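Local coordinates for protein D-aminopeptidase (Bacillus subtilis, PDB 1HI9) that hydrolyses the N-terminal residue from peptides containing D-amino acids, using two zinc ions in each subunit of a self-compartmentalizing homodecamer whose active sites line a central chamber, at residues M1-I12 with T94-H104; D81-E89 with L255-V263. All coordinates share one frame; numbering follows the deposited sequence.

In the fold
Contact 1 pairs strand 2-7 with strand 97-103 in the middle of the seven-stranded mixed sheet and carries the loops at their C-terminal ends into the dinuclear zinc site. Contact 2, its centre about 16 Å from that of contact 1, sets the loop between strands 76-80 and 97-103 against helix 254-268, which packs on the five-stranded antiparallel sheet. Along the chain the segments alternate: 1-12, 81-89, 94-104, 255-263. The two contacts meet where Y4 OH bonds to E89 O and S6 OG to M87 O. Loop 81-89 therefore lies between the zinc-bearing sheet and the helix, linking the first sheet to the helix that covers the second, beside the metals.

Contact 1 of 2, residues M1-I12 with T94-H104; sequences MKLYMSVDMEGI and TFRGALFLGYH. With ZN (zinc ion), chain F; ZN (zinc ion), chain G.
K2 opens the pairing of 1-12 with 94-104 by laying its chain over one face of the F95 ring. Its CB lies 3.7 Å from F95 CD2, and CG and CD run past the T94 carbonyl oxygen. With the chain bent at chi3 (68°), CE comes over the ring, 4.0 Å from its centroid, while NZ makes an off-centre cation-pi contact and a 2.8 Å hydrogen bond to T94 OG1, which D92 also holds. A long aliphatic chain with a charged tip suits this partly exposed end of the sheet; an alanine here would remove the ammonium group, which would probably leave T94 OG1 to D92 alone and one face of F95 largely without its cover. The opposite face of F95 receives the edge of Y4, the planes 82° apart in a T-shaped pair.

Beyond this the strands run parallel. Y4 N, S6 N and D8 N donate to the carbonyls of G97, L99 and L101, and the Y4 and S6 carbonyls accept from L99 N and L101 N. M5, V7, L99 and L101 share one apolar face, where M5 CE reaches L101 CD1 at 3.6 Å. On the other, the buried hydroxyls S6 OG and Y103 OH bond each other at 2.7 Å.

G102, at phi 65°, turns the chain tightly against D8 and I12, where a CB would clash with D8 O. D8 bridges the metals: OD2 binds one zinc at 2.0 Å beside H104 NE2 (1.9 Å), with E133 completing its protein ligands; OD1 binds the other, joined by E10 and H60. One water bridges both ions. The chemistry is that of a cocatalytic dizinc centre, whose two ions, bridged by a carboxylate, would probably polarise the water held between them.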
# COMPACT_ATOMS: atom_id res chain seq x y z
N MET A 1 52.87 -9.55 7.36
CA MET A 1 52.19 -8.98 8.56
C MET A 1 50.69 -8.90 8.31
O MET A 1 50.25 -8.51 7.23
CB MET A 1 52.77 -7.59 8.87
CG MET A 1 52.65 -6.57 7.74
SD MET A 1 53.63 -5.05 8.00
CE MET A 1 52.53 -4.09 9.04
N LYS A 2 49.90 -9.29 9.31
CA LYS A 2 48.45 -9.27 9.20
C LYS A 2 47.86 -7.93 9.65
O LYS A 2 48.19 -7.42 10.72
CB LYS A 2 47.83 -10.39 10.04
CG LYS A 2 48.16 -11.78 9.56
CD LYS A 2 47.70 -12.85 10.53
CE LYS A 2 46.19 -12.97 10.61
NZ LYS A 2 45.81 -14.08 11.53
N LEU A 3 47.00 -7.37 8.81
CA LEU A 3 46.36 -6.10 9.11
C LEU A 3 44.84 -6.31 9.21
O LEU A 3 44.23 -6.97 8.37
CB LEU A 3 46.71 -5.08 8.03
CG LEU A 3 46.27 -3.62 8.15
CD1 LEU A 3 44.87 -3.47 7.63
CD2 LEU A 3 46.38 -3.14 9.59
N TYR A 4 44.24 -5.76 10.27
CA TYR A 4 42.81 -5.86 10.49
C TYR A 4 42.10 -4.57 10.10
O TYR A 4 42.54 -3.48 10.46
CB TYR A 4 42.50 -6.12 11.96
CG TYR A 4 41.02 -6.29 12.24
CD1 TYR A 4 40.38 -7.51 12.00
CD2 TYR A 4 40.25 -5.22 12.73
CE1 TYR A 4 39.01 -7.67 12.24
CE2 TYR A 4 38.89 -5.37 12.97
CZ TYR A 4 38.27 -6.60 12.73
OH TYR A 4 36.93 -6.76 13.00
N MET A 5 40.99 -4.70 9.38
CA MET A 5 40.23 -3.54 8.94
C MET A 5 38.76 -3.59 9.36
O MET A 5 38.07 -4.57 9.14
CB MET A 5 40.30 -3.39 7.42
CG MET A 5 41.48 -2.58 6.92
SD MET A 5 41.46 -2.36 5.12
CE MET A 5 40.05 -1.32 4.91
N SER A 6 38.31 -2.51 9.98
CA SER A 6 36.92 -2.38 10.39
C SER A 6 36.39 -1.25 9.54
O SER A 6 36.88 -0.12 9.63
CB SER A 6 36.82 -2.02 11.87
OG SER A 6 35.47 -1.80 12.23
N VAL A 7 35.39 -1.54 8.71
CA VAL A 7 34.83 -0.51 7.85
C VAL A 7 33.38 -0.15 8.15
O VAL A 7 32.48 -0.98 8.03
CB VAL A 7 34.91 -0.93 6.36
CG1 VAL A 7 34.61 0.27 5.47
CG2 VAL A 7 36.29 -1.49 6.04
N ASP A 8 33.17 1.11 8.53
CA ASP A 8 31.84 1.63 8.81
C ASP A 8 31.43 2.43 7.57
O ASP A 8 32.21 2.54 6.62
CB ASP A 8 31.88 2.54 10.05
CG ASP A 8 30.58 2.52 10.83
OD1 ASP A 8 29.59 1.93 10.34
OD2 ASP A 8 30.54 3.09 11.93
N MET A 9 30.23 3.01 7.58
CA MET A 9 29.76 3.77 6.42
C MET A 9 29.60 5.28 6.56
O MET A 9 29.91 6.02 5.62
CB MET A 9 28.42 3.23 5.94
CG MET A 9 28.49 2.44 4.66
SD MET A 9 26.87 2.09 4.03
CE MET A 9 26.99 2.76 2.41
N GLU A 10 29.07 5.74 7.69
CA GLU A 10 28.82 7.16 7.88
C GLU A 10 30.01 8.06 7.60
O GLU A 10 29.85 9.20 7.15
CB GLU A 10 28.30 7.43 9.29
CG GLU A 10 26.91 6.89 9.57
CD GLU A 10 26.90 5.41 9.90
OE1 GLU A 10 27.98 4.79 9.89
OE2 GLU A 10 25.81 4.86 10.18
N GLY A 11 31.20 7.56 7.88
CA GLY A 11 32.40 8.34 7.65
C GLY A 11 32.99 8.19 6.27
O GLY A 11 33.99 8.83 5.96
N ILE A 12 32.40 7.35 5.42
CA ILE A 12 32.92 7.17 4.07
C ILE A 12 32.88 8.51 3.35
O ILE A 12 32.01 9.35 3.61
CB ILE A 12 32.11 6.14 3.29
CG1 ILE A 12 32.30 4.76 3.91
CG2 ILE A 12 32.54 6.13 1.84
CD1 ILE A 12 33.73 4.30 3.95
N THR A 94 47.00 -11.91 16.79
CA THR A 94 47.90 -12.27 15.70
C THR A 94 48.01 -11.16 14.66
O THR A 94 48.67 -11.33 13.64
CB THR A 94 47.43 -13.55 15.00
OG1 THR A 94 46.31 -13.25 14.15
CG2 THR A 94 47.02 -14.59 16.03
N PHE A 95 47.35 -10.03 14.90
CA PHE A 95 47.40 -8.92 13.97
C PHE A 95 48.43 -7.87 14.38
O PHE A 95 48.58 -7.55 15.56
CB PHE A 95 46.01 -8.27 13.81
CG PHE A 95 45.05 -9.09 13.01
CD1 PHE A 95 44.34 -10.14 13.60
CD2 PHE A 95 44.88 -8.85 11.65
CE1 PHE A 95 43.47 -10.93 12.85
CE2 PHE A 95 44.01 -9.64 10.89
CZ PHE A 95 43.31 -10.69 11.49
N ARG A 96 49.12 -7.34 13.38
CA ARG A 96 50.15 -6.33 13.57
C ARG A 96 49.51 -4.99 13.93
O ARG A 96 50.07 -4.19 14.67
CB ARG A 96 50.99 -6.20 12.29
CG ARG A 96 52.06 -5.08 12.26
CD ARG A 96 53.31 -5.33 13.12
NE ARG A 96 53.15 -4.80 14.46
CZ ARG A 96 53.74 -3.77 15.04
NH1 ARG A 96 53.37 -3.52 16.28
NH2 ARG A 96 54.68 -3.01 14.48
N GLY A 97 48.31 -4.75 13.39
CA GLY A 97 47.64 -3.50 13.67
C GLY A 97 46.23 -3.47 13.12
O GLY A 97 45.82 -4.36 12.37
N ALA A 98 45.49 -2.44 13.50
CA ALA A 98 44.12 -2.28 13.06
C ALA A 98 43.94 -0.96 12.33
O ALA A 98 44.63 0.01 12.62
CB ALA A 98 43.17 -2.37 14.25
N LEU A 99 43.01 -0.95 11.38
CA LEU A 99 42.71 0.24 10.59
C LEU A 99 41.20 0.45 10.57
O LEU A 99 40.45 -0.40 10.09
CB LEU A 99 43.24 0.05 9.17
CG LEU A 99 43.41 1.29 8.28
CD1 LEU A 99 44.10 0.90 6.96
CD2 LEU A 99 42.07 1.92 7.99
N PHE A 100 40.75 1.58 11.11
CA PHE A 100 39.32 1.90 11.15
C PHE A 100 39.01 2.82 9.97
O PHE A 100 39.60 3.90 9.86
CB PHE A 100 38.96 2.60 12.47
CG PHE A 100 39.16 1.73 13.69
CD1 PHE A 100 38.94 2.26 14.96
CD2 PHE A 100 39.53 0.41 13.58
CE1 PHE A 100 39.09 1.47 16.10
CE2 PHE A 100 39.68 -0.38 14.71
CZ PHE A 100 39.46 0.15 15.97
N LEU A 101 38.08 2.40 9.12
CA LEU A 101 37.71 3.15 7.92
C LEU A 101 36.24 3.57 7.92
O LEU A 101 35.37 2.82 8.35
CB LEU A 101 37.96 2.30 6.67
CG LEU A 101 38.62 2.93 5.44
CD1 LEU A 101 38.57 1.90 4.32
CD2 LEU A 101 37.93 4.20 5.02
N GLY A 102 35.98 4.77 7.41
CA GLY A 102 34.62 5.26 7.36
C GLY A 102 33.99 5.48 8.71
O GLY A 102 32.77 5.35 8.87
N TYR A 103 34.82 5.80 9.71
CA TYR A 103 34.30 6.05 11.04
C TYR A 103 33.69 7.44 11.19
O TYR A 103 33.92 8.34 10.37
CB TYR A 103 35.39 5.81 12.08
CG TYR A 103 35.45 4.37 12.54
CD1 TYR A 103 35.48 3.32 11.62
CD2 TYR A 103 35.46 4.05 13.89
CE1 TYR A 103 35.50 1.99 12.05
CE2 TYR A 103 35.49 2.73 14.32
CZ TYR A 103 35.50 1.71 13.40
OH TYR A 103 35.51 0.41 13.85
N HIS A 104 32.91 7.59 12.25
CA HIS A 104 32.22 8.85 12.53
C HIS A 104 32.36 9.21 13.99
O HIS A 104 32.83 8.42 14.79
CB HIS A 104 30.73 8.69 12.19
CG HIS A 104 30.10 7.49 12.83
ND1 HIS A 104 29.74 7.47 14.16
CD2 HIS A 104 29.83 6.26 12.34
CE1 HIS A 104 29.26 6.27 14.47
NE2 HIS A 104 29.30 5.52 13.38
ZN ZN F . 29.20 3.62 13.34
ZN ZN G . 27.52 2.76 10.83
O HOH W 1 36.64 7.03 5.66
O HOH W 2 27.37 2.58 13.37

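Contact 2 of 2, residues D81-E89 with L255-V263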
# COMPACT_ATOMS: atom_id res chain seq x y z
N ASP A 81 25.83 -10.18 9.98
CA ASP A 81 25.69 -9.67 11.33
C ASP A 81 25.51 -10.79 12.37
O ASP A 81 25.67 -11.98 12.08
CB ASP A 81 24.52 -8.68 11.40
CG ASP A 81 23.17 -9.34 11.19
OD1 ASP A 81 23.13 -10.40 10.54
OD2 ASP A 81 22.16 -8.78 11.66
N VAL A 82 25.16 -10.38 13.59
CA VAL A 82 25.00 -11.30 14.69
C VAL A 82 26.35 -11.98 14.96
O VAL A 82 26.42 -13.17 15.28
CB VAL A 82 23.91 -12.38 14.42
CG1 VAL A 82 23.55 -13.09 15.73
CG2 VAL A 82 22.65 -11.74 13.84
N LYS A 83 27.43 -11.22 14.79
CA LYS A 83 28.78 -11.72 15.06
C LYS A 83 29.10 -11.47 16.53
O LYS A 83 28.84 -10.38 17.05
CB LYS A 83 29.82 -11.01 14.19
CG LYS A 83 29.67 -11.30 12.72
CD LYS A 83 30.54 -10.37 11.88
CE LYS A 83 30.12 -8.92 12.06
NZ LYS A 83 30.59 -8.09 10.93
N PRO A 84 29.67 -12.47 17.21
CA PRO A 84 30.04 -12.37 18.63
C PRO A 84 30.65 -11.01 19.03
O PRO A 84 30.34 -10.48 20.10
CB PRO A 84 31.00 -13.53 18.81
CG PRO A 84 30.43 -14.56 17.89
CD PRO A 84 30.10 -13.76 16.65
N PHE A 85 31.52 -10.45 18.18
CA PHE A 85 32.14 -9.18 18.50
C PHE A 85 31.88 -8.02 17.52
O PHE A 85 32.69 -7.12 17.39
CB PHE A 85 33.65 -9.36 18.75
CG PHE A 85 33.95 -10.16 19.98
CD1 PHE A 85 34.08 -11.54 19.92
CD2 PHE A 85 33.98 -9.54 21.23
CE1 PHE A 85 34.23 -12.30 21.08
CE2 PHE A 85 34.12 -10.29 22.39
CZ PHE A 85 34.25 -11.67 22.32
N SER A 86 30.73 -8.09 16.86
CA SER A 86 30.26 -7.05 15.96
C SER A 86 31.32 -6.36 15.11
O SER A 86 31.91 -6.99 14.23
CB SER A 86 29.48 -6.01 16.78
OG SER A 86 28.82 -5.05 15.97
N MET A 87 31.54 -5.07 15.38
CA MET A 87 32.52 -4.27 14.64
C MET A 87 33.98 -4.74 14.72
O MET A 87 34.78 -4.37 13.86
CB MET A 87 32.42 -2.81 15.09
CG MET A 87 31.05 -2.21 14.88
SD MET A 87 30.97 -0.44 15.22
CE MET A 87 31.68 0.23 13.73
N VAL A 88 34.33 -5.53 15.72
CA VAL A 88 35.70 -6.02 15.83
C VAL A 88 35.81 -7.54 15.71
O VAL A 88 36.78 -8.14 16.17
CB VAL A 88 36.40 -5.53 17.14
CG1 VAL A 88 36.77 -4.06 17.00
CG2 VAL A 88 35.48 -5.72 18.35
N GLU A 89 34.80 -8.16 15.10
CA GLU A 89 34.79 -9.59 14.88
C GLU A 89 36.00 -10.01 14.04
O GLU A 89 36.30 -9.39 13.01
CB GLU A 89 33.51 -10.01 14.15
CG GLU A 89 33.48 -11.48 13.82
CD GLU A 89 33.45 -12.35 15.08
OE1 GLU A 89 33.92 -13.51 15.01
OE2 GLU A 89 32.94 -11.86 16.12
N LEU A 255 36.32 -7.86 26.83
CA LEU A 255 35.50 -8.67 25.94
C LEU A 255 34.07 -8.83 26.46
O LEU A 255 33.12 -8.76 25.68
CB LEU A 255 36.14 -10.04 25.72
CG LEU A 255 37.55 -10.04 25.11
CD1 LEU A 255 37.87 -11.44 24.62
CD2 LEU A 255 37.65 -9.06 23.94
N GLU A 256 33.91 -9.05 27.76
CA GLU A 256 32.58 -9.20 28.32
C GLU A 256 31.88 -7.84 28.30
O GLU A 256 30.65 -7.75 28.10
CB GLU A 256 32.65 -9.71 29.77
CG GLU A 256 31.36 -10.38 30.22
CD GLU A 256 31.26 -10.57 31.73
OE1 GLU A 256 30.53 -11.49 32.17
OE2 GLU A 256 31.90 -9.79 32.47
N ALA A 257 32.65 -6.78 28.49
CA ALA A 257 32.11 -5.43 28.49
C ALA A 257 31.56 -5.11 27.10
O ALA A 257 30.52 -4.47 26.98
CB ALA A 257 33.20 -4.43 28.87
N TYR A 258 32.26 -5.57 26.07
CA TYR A 258 31.83 -5.30 24.71
C TYR A 258 30.51 -5.99 24.43
O TYR A 258 29.56 -5.37 23.94
CB TYR A 258 32.88 -5.76 23.70
CG TYR A 258 32.66 -5.20 22.31
CD1 TYR A 258 33.02 -3.89 22.00
CD2 TYR A 258 32.06 -5.97 21.33
CE1 TYR A 258 32.77 -3.36 20.74
CE2 TYR A 258 31.81 -5.44 20.06
CZ TYR A 258 32.17 -4.14 19.78
OH TYR A 258 31.92 -3.62 18.53
N GLN A 259 30.44 -7.27 24.75
CA GLN A 259 29.20 -8.01 24.53
C GLN A 259 28.05 -7.49 25.38
O GLN A 259 26.89 -7.53 24.94
CB GLN A 259 29.43 -9.50 24.78
CG GLN A 259 30.23 -10.13 23.66
CD GLN A 259 30.21 -11.65 23.69
OE1 GLN A 259 30.44 -12.31 22.68
NE2 GLN A 259 29.93 -12.20 24.87
N ALA A 260 28.35 -6.98 26.57
CA ALA A 260 27.31 -6.43 27.41
C ALA A 260 26.74 -5.22 26.67
O ALA A 260 25.54 -4.96 26.72
CB ALA A 260 27.87 -6.02 28.76
N MET A 261 27.61 -4.49 25.98
CA MET A 261 27.19 -3.31 25.22
C MET A 261 26.24 -3.75 24.11
O MET A 261 25.19 -3.14 23.91
CB MET A 261 28.41 -2.59 24.63
CG MET A 261 28.09 -1.40 23.73
SD MET A 261 27.74 -1.89 22.03
CE MET A 261 29.34 -2.55 21.58
N LEU A 262 26.60 -4.81 23.41
CA LEU A 262 25.77 -5.33 22.32
C LEU A 262 24.37 -5.68 22.78
O LEU A 262 23.38 -5.29 22.16
CB LEU A 262 26.43 -6.56 21.70
CG LEU A 262 27.76 -6.28 20.98
CD1 LEU A 262 28.35 -7.60 20.49
CD2 LEU A 262 27.53 -5.33 19.81
N VAL A 263 24.28 -6.42 23.88
CA VAL A 263 22.99 -6.81 24.44
C VAL A 263 22.18 -5.63 24.97
O VAL A 263 21.00 -5.50 24.64
CB VAL A 263 23.18 -7.85 25.56
CG1 VAL A 263 21.84 -8.17 26.21
CG2 VAL A 263 23.79 -9.11 24.98
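Y258 fills the inner part of the contact, its ring reaching from helix 255-263 into the bend of loop 81-89. With CG anti to the backbone N (chi1 -165°), the ring extends across the loop: V88 CG2 lies over one face, 4.2 Å from the centroid in a CH-pi contact, and M261 CE of its own helix covers the opposite face. S86 CB sits at the ring's edge and also meets L262 CD2 at 3.7 Å, while Y258 CE2 comes within 3.3 Å of F85 O, a carbonyl already taken by V88 N. The phenol oxygen touches M87 CB at 3.6 Å and hydrogen-bonds to N137 of helix 133-143. A tyrosine suits this place because its flat body packs among apolar groups while its hydroxyl finds a polar mate at depth.

P84, F85, L255 and Q259 form the outer, partly exposed side. F85 CE2 lies 3.9 Å from L255 CB, with the L255 carbonyl oxygen at the ring edge, and the end of the Q259 amide lies over one face, near the rim, the planes 18° apart. The loop has its own brace here, F85 N donating to E89 OE2 at 2.9 Å. Neighbouring subunits adjoin this side: I177 of one packs on P84, and L234 of another on Q259.

M87, carried by the same loop, turns its side chain away from the helix toward D8 and the zinc ligand E133. The join rests largely on apolar and ring contacts, so the fit of side chains, together with the hydrogen bonds of Y258 OH to N137 and of M87 O to S6 and S59, probably sets the loop beside the metal centre.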